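Local coordinates for putative metal-dependent hydrolase (PDB 6KNS), which is a metallo-beta-lactamase fold metalloprotein that binds zinc and calcium and may act as a hydrolase of the tRNA 3'-processing type, at residues Phe18-Ala21 with Asn22-Thr25; Lys48-Tyr52 with Val53-Lys57; Ile71-Ile74 with Gly75-Gln78. All blocks are in the same frame, centred on the assembly; numbering follows the deposited sequence.

Interaction 1 of 3, residues Phe18-Ala21 with Asn22-Thr25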
ATOM      1  N   PHE A  18      -6.315  -4.360   6.996  1.00 18.51           N
ATOM      2  CA  PHE A  18      -4.869  -4.300   6.794  1.00 18.25           C
ATOM      3  C   PHE A  18      -4.440  -5.688   6.284  1.00 17.29           C
ATOM      4  O   PHE A  18      -5.140  -6.652   6.471  1.00 17.89           O
ATOM      5  CB  PHE A  18      -4.147  -3.987   8.109  1.00 18.25           C
ATOM      6  CG  PHE A  18      -4.318  -5.067   9.175  1.00 21.59           C
ATOM      7  CD1 PHE A  18      -5.417  -5.074  10.001  1.00 24.08           C
ATOM      8  CD2 PHE A  18      -3.362  -6.059   9.369  1.00 24.15           C
ATOM      9  CE1 PHE A  18      -5.562  -6.051  10.973  1.00 23.95           C
ATOM     10  CE2 PHE A  18      -3.517  -7.032  10.350  1.00 24.06           C
ATOM     11  CZ  PHE A  18      -4.615  -7.016  11.153  1.00 22.42           C
ATOM     12  N   PRO A  19      -3.306  -5.776   5.622  1.00 17.55           N
ATOM     13  CA  PRO A  19      -2.946  -7.043   4.998  1.00 18.26           C
ATOM     14  C   PRO A  19      -2.369  -8.025   6.007  1.00 18.94           C
ATOM     15  O   PRO A  19      -1.581  -7.641   6.873  1.00 19.34           O
ATOM     16  CB  PRO A  19      -1.857  -6.625   4.008  1.00 18.26           C
ATOM     17  CG  PRO A  19      -1.209  -5.453   4.707  1.00 18.74           C
ATOM     18  CD  PRO A  19      -2.357  -4.704   5.272  1.00 17.09           C
ATOM     19  N   ALA A  20      -2.780  -9.283   5.912  1.00 19.18           N
ATOM     20  CA  ALA A  20      -2.010 -10.378   6.488  1.00 19.32           C
ATOM     21  C   ALA A  20      -0.654 -10.407   5.768  1.00 19.30           C
ATOM     22  O   ALA A  20      -0.497  -9.813   4.678  1.00 19.51           O
ATOM     23  CB  ALA A  20      -2.758 -11.748   6.278  1.00 18.51           C
ATOM     24  N   ALA A  21       0.306 -11.092   6.377  1.00 18.54           N
ATOM     25  CA  ALA A  21       1.621 -11.292   5.808  1.00 19.02           C
ATOM     26  C   ALA A  21       1.564 -11.784   4.341  1.00 18.45           C
ATOM     27  O   ALA A  21       0.919 -12.782   4.003  1.00 18.26           O
ATOM     28  CB  ALA A  21       2.462 -12.266   6.707  1.00 19.39           C
ATOM     29  N   ASN A  22       2.205 -11.013   3.470  1.00 18.22           N
ATOM     30  CA  ASN A  22       2.326 -11.317   2.042  1.00 18.81           C
ATOM     31  C   ASN A  22       0.982 -11.349   1.297  1.00 18.70           C
ATOM     32  O   ASN A  22       0.897 -11.846   0.163  1.00 17.67           O
ATOM     33  CB  ASN A  22       3.117 -12.600   1.830  1.00 18.91           C
ATOM     34  CG  ASN A  22       4.550 -12.488   2.368  1.00 21.63           C
ATOM     35  OD1 ASN A  22       5.310 -11.593   1.985  1.00 22.48           O
ATOM     36  ND2 ASN A  22       4.903 -13.375   3.276  1.00 19.23           N
ATOM     37  N   GLU A  23      -0.042 -10.774   1.924  1.00 17.87           N
ATOM     38  CA  GLU A  23      -1.345 -10.653   1.282  1.00 18.45           C
ATOM     39  C   GLU A  23      -1.710  -9.191   1.063  1.00 17.39           C
ATOM     40  O   GLU A  23      -0.834  -8.302   1.118  1.00 17.59           O
ATOM     41  CB  GLU A  23      -2.418 -11.355   2.096  1.00 18.68           C
ATOM     42  CG  GLU A  23      -2.092 -12.837   2.358  1.00 22.27           C
ATOM     43  CD  GLU A  23      -1.981 -13.690   1.079  1.00 27.26           C
ATOM     44  OE1 GLU A  23      -2.537 -13.318   0.006  1.00 27.87           O
ATOM     45  OE2 GLU A  23      -1.295 -14.742   1.164  1.00 29.11           O
ATOM     46  N   ALA A  24      -2.984  -8.963   0.744  1.00 16.59           N
ATOM     47  CA  ALA A  24      -3.473  -7.641   0.364  1.00 16.62           C
ATOM     48  C   ALA A  24      -4.844  -7.335   0.940  1.00 16.41           C
ATOM     49  O   ALA A  24      -5.558  -8.246   1.392  1.00 17.08           O
ATOM     50  CB  ALA A  24      -3.463  -7.465  -1.179  1.00 15.45           C
ATOM     51  N   THR A  25      -5.223  -6.054   0.942  1.00 16.80           N
ATOM     52  CA  THR A  25      -6.601  -5.673   1.321  1.00 16.60           C
ATOM     53  C   THR A  25      -7.392  -5.420   0.023  1.00 17.69           C
ATOM     54  O   THR A  25      -6.903  -5.759  -1.060  1.00 17.93           O
ATOM     55  CB  THR A  25      -6.660  -4.516   2.310  1.00 16.83           C
ATOM     56  OG1 THR A  25      -6.306  -3.278   1.680  1.00 16.45           O
ATOM     57  CG2 THR A  25      -5.713  -4.753   3.502  1.00 14.45           C
TER

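Interaction 2 of 3, residues Lys48-Tyr52 with Val53-Lys57. With CA (calcium ion), chain F.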
ATOM      1  N   LYS A  48       0.378  -6.539  -6.251  1.00 19.91           N
ATOM      2  CA  LYS A  48      -0.208  -7.789  -6.723  1.00 20.33           C
ATOM      3  C   LYS A  48      -0.860  -7.615  -8.098  1.00 19.98           C
ATOM      4  O   LYS A  48      -0.714  -8.484  -8.955  1.00 20.50           O
ATOM      5  CB  LYS A  48      -1.194  -8.340  -5.694  1.00 19.94           C
ATOM      6  CG  LYS A  48      -0.462  -8.752  -4.415  1.00 22.84           C
ATOM      7  CD  LYS A  48      -1.132  -9.881  -3.693  1.00 23.80           C
ATOM      8  CE  LYS A  48      -0.418 -10.208  -2.367  1.00 23.86           C
ATOM      9  NZ  LYS A  48       0.776 -11.052  -2.521  1.00 19.31           N
ATOM     10  N   LEU A  49      -1.544  -6.495  -8.302  1.00 19.31           N
ATOM     11  CA  LEU A  49      -2.162  -6.188  -9.580  1.00 20.01           C
ATOM     12  C   LEU A  49      -1.209  -6.268 -10.783  1.00 21.61           C
ATOM     13  O   LEU A  49      -1.559  -6.858 -11.824  1.00 21.38           O
ATOM     14  CB  LEU A  49      -2.826  -4.826  -9.565  1.00 19.50           C
ATOM     15  CG  LEU A  49      -3.502  -4.394 -10.897  1.00 19.07           C
ATOM     16  CD1 LEU A  49      -4.643  -5.349 -11.271  1.00 17.30           C
ATOM     17  CD2 LEU A  49      -3.991  -2.972 -10.822  1.00 14.14           C
ATOM     18  N   PHE A  50      -0.007  -5.704 -10.639  1.00 22.59           N
ATOM     19  CA  PHE A  50       0.928  -5.621 -11.775  1.00 23.43           C
ATOM     20  C   PHE A  50       1.456  -6.961 -12.238  1.00 24.33           C
ATOM     21  O   PHE A  50       2.117  -7.046 -13.256  1.00 25.14           O
ATOM     22  CB  PHE A  50       2.089  -4.694 -11.442  1.00 22.75           C
ATOM     23  CG  PHE A  50       1.680  -3.255 -11.252  1.00 23.15           C
ATOM     24  CD1 PHE A  50       0.509  -2.764 -11.813  1.00 22.59           C
ATOM     25  CD2 PHE A  50       2.501  -2.378 -10.580  1.00 23.96           C
ATOM     26  CE1 PHE A  50       0.143  -1.478 -11.696  1.00 22.47           C
ATOM     27  CE2 PHE A  50       2.128  -1.041 -10.438  1.00 23.00           C
ATOM     28  CZ  PHE A  50       0.963  -0.590 -11.013  1.00 23.76           C
ATOM     29  N   GLY A  51       1.200  -7.996 -11.459  1.00 24.42           N
ATOM     30  CA  GLY A  51       1.523  -9.332 -11.873  1.00 25.38           C
ATOM     31  C   GLY A  51       0.498  -9.867 -12.850  1.00 25.76           C
ATOM     32  O   GLY A  51       0.794 -10.843 -13.530  1.00 26.13           O
ATOM     33  N   TYR A  52      -0.695  -9.242 -12.907  1.00 25.22           N
ATOM     34  CA  TYR A  52      -1.736  -9.585 -13.876  1.00 25.45           C
ATOM     35  C   TYR A  52      -1.839  -8.559 -15.004  1.00 26.35           C
ATOM     36  O   TYR A  52      -2.074  -8.917 -16.133  1.00 27.24           O
ATOM     37  CB  TYR A  52      -3.082  -9.744 -13.182  1.00 24.37           C
ATOM     38  CG  TYR A  52      -3.059 -10.755 -12.056  1.00 24.37           C
ATOM     39  CD1 TYR A  52      -3.343 -12.101 -12.290  1.00 27.08           C
ATOM     40  CD2 TYR A  52      -2.763 -10.375 -10.764  1.00 24.16           C
ATOM     41  CE1 TYR A  52      -3.319 -13.051 -11.247  1.00 28.25           C
ATOM     42  CE2 TYR A  52      -2.727 -11.306  -9.714  1.00 26.14           C
ATOM     43  CZ  TYR A  52      -3.010 -12.641  -9.961  1.00 29.00           C
ATOM     44  OH  TYR A  52      -2.987 -13.553  -8.926  1.00 31.16           O
ATOM     45  N   VAL A  53      -1.658  -7.280 -14.705  1.00 26.81           N
ATOM     46  CA  VAL A  53      -1.922  -6.216 -15.683  1.00 27.54           C
ATOM     47  C   VAL A  53      -1.043  -5.005 -15.367  1.00 27.21           C
ATOM     48  O   VAL A  53      -0.969  -4.573 -14.211  1.00 25.80           O
ATOM     49  CB  VAL A  53      -3.431  -5.832 -15.737  1.00 27.78           C
ATOM     50  CG1 VAL A  53      -3.926  -5.572 -14.368  1.00 28.45           C
ATOM     51  CG2 VAL A  53      -3.686  -4.590 -16.627  1.00 28.72           C
ATOM     52  N   PRO A  54      -0.314  -4.503 -16.387  1.00 28.05           N
ATOM     53  CA  PRO A  54       0.556  -3.358 -16.143  1.00 29.30           C
ATOM     54  C   PRO A  54      -0.278  -2.112 -16.038  1.00 29.32           C
ATOM     55  O   PRO A  54      -1.404  -2.056 -16.612  1.00 30.62           O
ATOM     56  CB  PRO A  54       1.499  -3.340 -17.347  1.00 30.13           C
ATOM     57  CG  PRO A  54       0.741  -4.057 -18.443  1.00 30.77           C
ATOM     58  CD  PRO A  54      -0.241  -4.990 -17.770  1.00 29.33           C
ATOM     59  N   ALA A  55       0.245  -1.139 -15.296  1.00 29.05           N
ATOM     60  CA  ALA A  55      -0.447   0.119 -15.029  1.00 28.67           C
ATOM     61  C   ALA A  55      -1.021   0.778 -16.274  1.00 29.72           C
ATOM     62  O   ALA A  55      -2.175   1.218 -16.281  1.00 29.28           O
ATOM     63  CB  ALA A  55       0.474   1.070 -14.326  1.00 28.96           C
ATOM     64  N   GLU A  56      -0.224   0.835 -17.335  1.00 31.21           N
ATOM     65  CA  GLU A  56      -0.646   1.497 -18.589  1.00 32.12           C
ATOM     66  C   GLU A  56      -1.821   0.790 -19.333  1.00 32.00           C
ATOM     67  O   GLU A  56      -2.495   1.389 -20.165  1.00 33.04           O
ATOM     68  CB  GLU A  56       0.554   1.632 -19.517  1.00 33.21           C
ATOM     69  CG  GLU A  56       1.053   0.270 -20.124  1.00 37.53           C
ATOM     70  CD  GLU A  56       2.311  -0.329 -19.437  1.00 41.29           C
ATOM     71  OE1 GLU A  56       2.555  -0.038 -18.217  1.00 40.36           O
ATOM     72  OE2 GLU A  56       3.028  -1.114 -20.137  1.00 42.07           O
ATOM     73  N   LYS A  57      -2.072  -0.479 -19.027  1.00 30.79           N
ATOM     74  CA  LYS A  57      -3.193  -1.192 -19.622  1.00 30.22           C
ATOM     75  C   LYS A  57      -4.445  -1.146 -18.738  1.00 28.10           C
ATOM     76  O   LYS A  57      -5.469  -1.663 -19.095  1.00 28.19           O
ATOM     77  CB  LYS A  57      -2.775  -2.626 -19.949  1.00 31.07           C
ATOM     78  CG  LYS A  57      -1.986  -2.716 -21.261  1.00 34.30           C
ATOM     79  CD  LYS A  57      -1.451  -4.142 -21.496  1.00 40.30           C
ATOM     80  CE  LYS A  57      -0.449  -4.236 -22.688  1.00 43.98           C
ATOM     81  NZ  LYS A  57       0.566  -5.334 -22.505  1.00 43.24           N
TER
HETATM   82 CA    CA F 302      -6.685  -1.720 -21.551  1.00 63.01          CA
HETATM   83  O   HOH W   1      -6.678  -3.788 -20.077  1.00 35.22           O

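Interaction 3 of 3, residues Ile71-Ile74 with Gly75-Gln78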
ATOM      1  N   ILE A  71      -8.246   2.349  -0.424  1.00 16.89           N
ATOM      2  CA  ILE A  71      -7.615   3.416  -1.232  1.00 16.52           C
ATOM      3  C   ILE A  71      -6.122   3.630  -0.985  1.00 17.84           C
ATOM      4  O   ILE A  71      -5.504   4.482  -1.672  1.00 17.72           O
ATOM      5  CB  ILE A  71      -8.279   4.769  -1.007  1.00 17.86           C
ATOM      6  CG1 ILE A  71      -7.948   5.314   0.396  1.00 17.57           C
ATOM      7  CG2 ILE A  71      -9.817   4.660  -1.196  1.00 16.06           C
ATOM      8  CD1 ILE A  71      -8.485   6.710   0.613  1.00 17.15           C
ATOM      9  N   ALA A  72      -5.502   2.830  -0.107  1.00 16.78           N
ATOM     10  CA  ALA A  72      -4.112   3.070   0.253  1.00 16.77           C
ATOM     11  C   ALA A  72      -3.189   3.153  -0.942  1.00 16.06           C
ATOM     12  O   ALA A  72      -2.234   3.904  -0.883  1.00 15.47           O
ATOM     13  CB  ALA A  72      -3.563   2.022   1.311  1.00 14.98           C
ATOM     14  N   ASP A  73      -3.437   2.365  -1.997  1.00 16.46           N
ATOM     15  CA  ASP A  73      -2.557   2.377  -3.158  1.00 17.02           C
ATOM     16  C   ASP A  73      -2.902   3.395  -4.276  1.00 16.91           C
ATOM     17  O   ASP A  73      -2.249   3.398  -5.333  1.00 16.81           O
ATOM     18  CB  ASP A  73      -2.334   0.973  -3.739  1.00 16.20           C
ATOM     19  CG  ASP A  73      -1.085   0.265  -3.176  1.00 17.89           C
ATOM     20  OD1 ASP A  73      -0.219   0.907  -2.494  1.00 15.75           O
ATOM     21  OD2 ASP A  73      -0.978  -0.973  -3.448  1.00 14.36           O
ATOM     22  N   ILE A  74      -3.834   4.306  -4.034  1.00 17.25           N
ATOM     23  CA  ILE A  74      -4.140   5.349  -5.050  1.00 16.33           C
ATOM     24  C   ILE A  74      -2.961   6.306  -5.323  1.00 17.37           C
ATOM     25  O   ILE A  74      -2.622   6.620  -6.490  1.00 17.30           O
ATOM     26  CB  ILE A  74      -5.388   6.136  -4.676  1.00 17.30           C
ATOM     27  CG1 ILE A  74      -6.617   5.206  -4.760  1.00 17.82           C
ATOM     28  CG2 ILE A  74      -5.588   7.365  -5.646  1.00 15.39           C
ATOM     29  CD1 ILE A  74      -6.939   4.881  -6.207  1.00 17.99           C
ATOM     30  N   GLY A  75      -2.312   6.771  -4.266  1.00 17.22           N
ATOM     31  CA  GLY A  75      -1.142   7.632  -4.435  1.00 17.13           C
ATOM     32  C   GLY A  75      -0.069   6.977  -5.274  1.00 17.91           C
ATOM     33  O   GLY A  75       0.355   7.523  -6.300  1.00 18.18           O
ATOM     34  N   PRO A  76       0.379   5.790  -4.856  1.00 17.72           N
ATOM     35  CA  PRO A  76       1.345   5.077  -5.667  1.00 17.75           C
ATOM     36  C   PRO A  76       0.848   4.838  -7.098  1.00 17.83           C
ATOM     37  O   PRO A  76       1.640   4.872  -8.028  1.00 17.24           O
ATOM     38  CB  PRO A  76       1.550   3.769  -4.909  1.00 17.65           C
ATOM     39  CG  PRO A  76       1.223   4.110  -3.473  1.00 17.42           C
ATOM     40  CD  PRO A  76       0.098   5.112  -3.574  1.00 17.41           C
ATOM     41  N   LEU A  77      -0.457   4.669  -7.295  1.00 17.49           N
ATOM     42  CA  LEU A  77      -0.976   4.507  -8.668  1.00 16.86           C
ATOM     43  C   LEU A  77      -0.803   5.784  -9.481  1.00 17.39           C
ATOM     44  O   LEU A  77      -0.479   5.733 -10.671  1.00 16.23           O
ATOM     45  CB  LEU A  77      -2.423   4.050  -8.676  1.00 16.35           C
ATOM     46  CG  LEU A  77      -3.068   3.910 -10.040  1.00 17.64           C
ATOM     47  CD1 LEU A  77      -2.286   2.940 -10.958  1.00 18.41           C
ATOM     48  CD2 LEU A  77      -4.508   3.480  -9.832  1.00 20.10           C
ATOM     49  N   GLN A  78      -0.986   6.924  -8.826  1.00 16.69           N
ATOM     50  CA  GLN A  78      -0.764   8.206  -9.451  1.00 17.49           C
ATOM     51  C   GLN A  78       0.686   8.393  -9.819  1.00 18.59           C
ATOM     52  O   GLN A  78       0.994   8.853 -10.931  1.00 18.68           O
ATOM     53  CB  GLN A  78      -1.299   9.353  -8.565  1.00 18.11           C
ATOM     54  CG  GLN A  78      -2.841   9.282  -8.407  1.00 15.90           C
ATOM     55  CD  GLN A  78      -3.349  10.177  -7.293  1.00 19.09           C
ATOM     56  OE1 GLN A  78      -2.631  10.449  -6.339  1.00 17.96           O
ATOM     57  NE2 GLN A  78      -4.587  10.667  -7.430  1.00 17.87           N
TER
HETATM   58  O   HOH W   2      -2.278   6.742  -1.285  1.00 24.27           O

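Interaction 1 of 3, residues Phe18-Ala21 with Asn22-Thr25
The amide of Glu23 reaches back to the carbonyl of Ala20, N to O 3.0 Å, and closes a type II beta turn with Ala21 and Asn22 at its corners. The amide approaches from above the carbonyl plane, 43° out of it, so this bond is not directed onto a lone pair. Asn22 takes the positive phi characteristic of the third position of a type II turn (63°). The chain on the two sides of the turn runs in nearly opposite directions, which lays Pro19 beside Ala24 and brings Thr25 back to the start of the segment. Pro19 touches the returning arm at two points: its CB lies 3.5 Å from Glu23 O, and its CD meets CG2 of Thr25 at 3.8 Å. Thr25 has its hydroxyl between the backbone N and the carbonyl carbon (chi1 72°), an orientation that puts the methyl beside Pro19 and leaves OG1 for other partners. OG1 is hydrogen-bonded to Asp69 O and Ser43 N, two bonds that fix its rotation. Glu23 CG stands anti to its own carbonyl carbon and lies 3.4 Å from Ala21 O and 4.1 Å from CB of Ala20; the bend at chi2 then sets the direction of the carboxylate. The second subunit also meets this loop: its Ser47 OG is hydrogen-bonded to Glu23 O and its Pro76 packs on Phe18. Within its own chain, Phe18 stacks on His220. Asp69 is a zinc ligand, and the side chain of Thr25 lies about 7 Å from a zinc ion. This is a type II turn in the loop from strand 7-13 to strand 27-32, beside the dinuclear zinc site of the metallo-beta-lactamase fold.

Interaction 2 of 3, residues Lys48-Tyr52 with Val53-Lys57
In this metallo-beta-lactamase fold the chain leaves helix 45-49, bends at Val53 and enters a short 3-10 segment, residues 55-57, that delivers a ligand to the calcium site. At the bend the carbonyl oxygen of Leu49 takes two amides: Val53 N at 2.9 Å, lying in the carbonyl plane, and Tyr52 N at 2.8 Å. With both amides on one oxygen, Val53 lies close to Leu49 and Phe50. Val53 O then receives the CA-H of Phe50 almost head-on, CA to O 3.3 Å with 173° at the hydrogen. It also lies at the edge of the Phe50 ring, near the ring plane, 3.3 Å from CD1. Phe50 has CG anti to its carbonyl carbon (chi1 -66°), which carries the ring on to the Ala55 methyl, where its CE1 sits 3.7 Å from CB. The side chains of Leu49 and Val53 pack obliquely, CG to CG1 3.7 Å, with Leu29 of strand 27-32 against both. Phe50 also packs on Pro19 of the second subunit. Past Pro54, whose carbonyl accepts the amide of Lys57, the backbone turns its last oxygen to the metal. There Asp34 O and Asp59 OD2 join Lys57 O, which binds calcium at 2.7 Å, and a water oxygen also binds the ion at 2.5 Å.

Interaction 3 of 3, residues Ile71-Ile74 with Gly75-Gln78
A type I turn from Ile71 to Ile74 runs straight into helix 74-86, whose first turn is held by Leu77 N to Asp73 O and Gln78 N to Ile74 O, both 2.9 Å. A water spans the gap at this start, donating to Ala72 O at 2.9 Å and accepting from Gly75 N at 3.0 Å, and so satisfies an amide that the helix itself does not use. Asp73 occupies the N-cap position, yet its carboxylate makes no capping bond. With chi1 at -93°, off the staggered position, it instead stands across the Pro76 ring at about a right angle, OD1 3.6 Å from CG. Pro76 is well placed in the first turn, where its lack of an amide hydrogen costs no helical bond. Gln78, one turn on from Ile74, runs its extended chain beside that residue: CG touches Ile74 O at 3.3 Å, and NE2 passes CG2 at 3.9 Å. The same NE2 is hydrogen-bonded to Lys108 O and Thr115 OG1, so the amide end is held outside the helix. Both carboxylate oxygens of Asp73 have partners outside the two segments, OD2 at Leu46 N in the first turn of helix 45-49 and OD1 at Ser43 OG of the second subunit. Lying near the N-terminal ends of two helices and fed by such donors, this buried carboxylate is probably stabilised in its ionised form. Its bonds join the starts of two helices to the subunit interface.

The three contacts follow one another along the chain without nesting or crossing, each closing a local turn. Interaction 1 comes first, reversing the loop between strands 7-13 and 27-32. Interaction 2 turns the chain from helix 45-49 toward strand 60-62 at the calcium site, and interaction 3 starts helix 74-86 just past the zinc-binding helix 68-71. Interactions 1 and 2 touch through Lys48, whose NZ probably hydrogen-bonds Asn22 O at 2.8 Å, while interaction 3 comes no nearer than about 5 Å to interaction 2 and about 6 Å to interaction 1, between nearest atoms. All three also meet the second subunit.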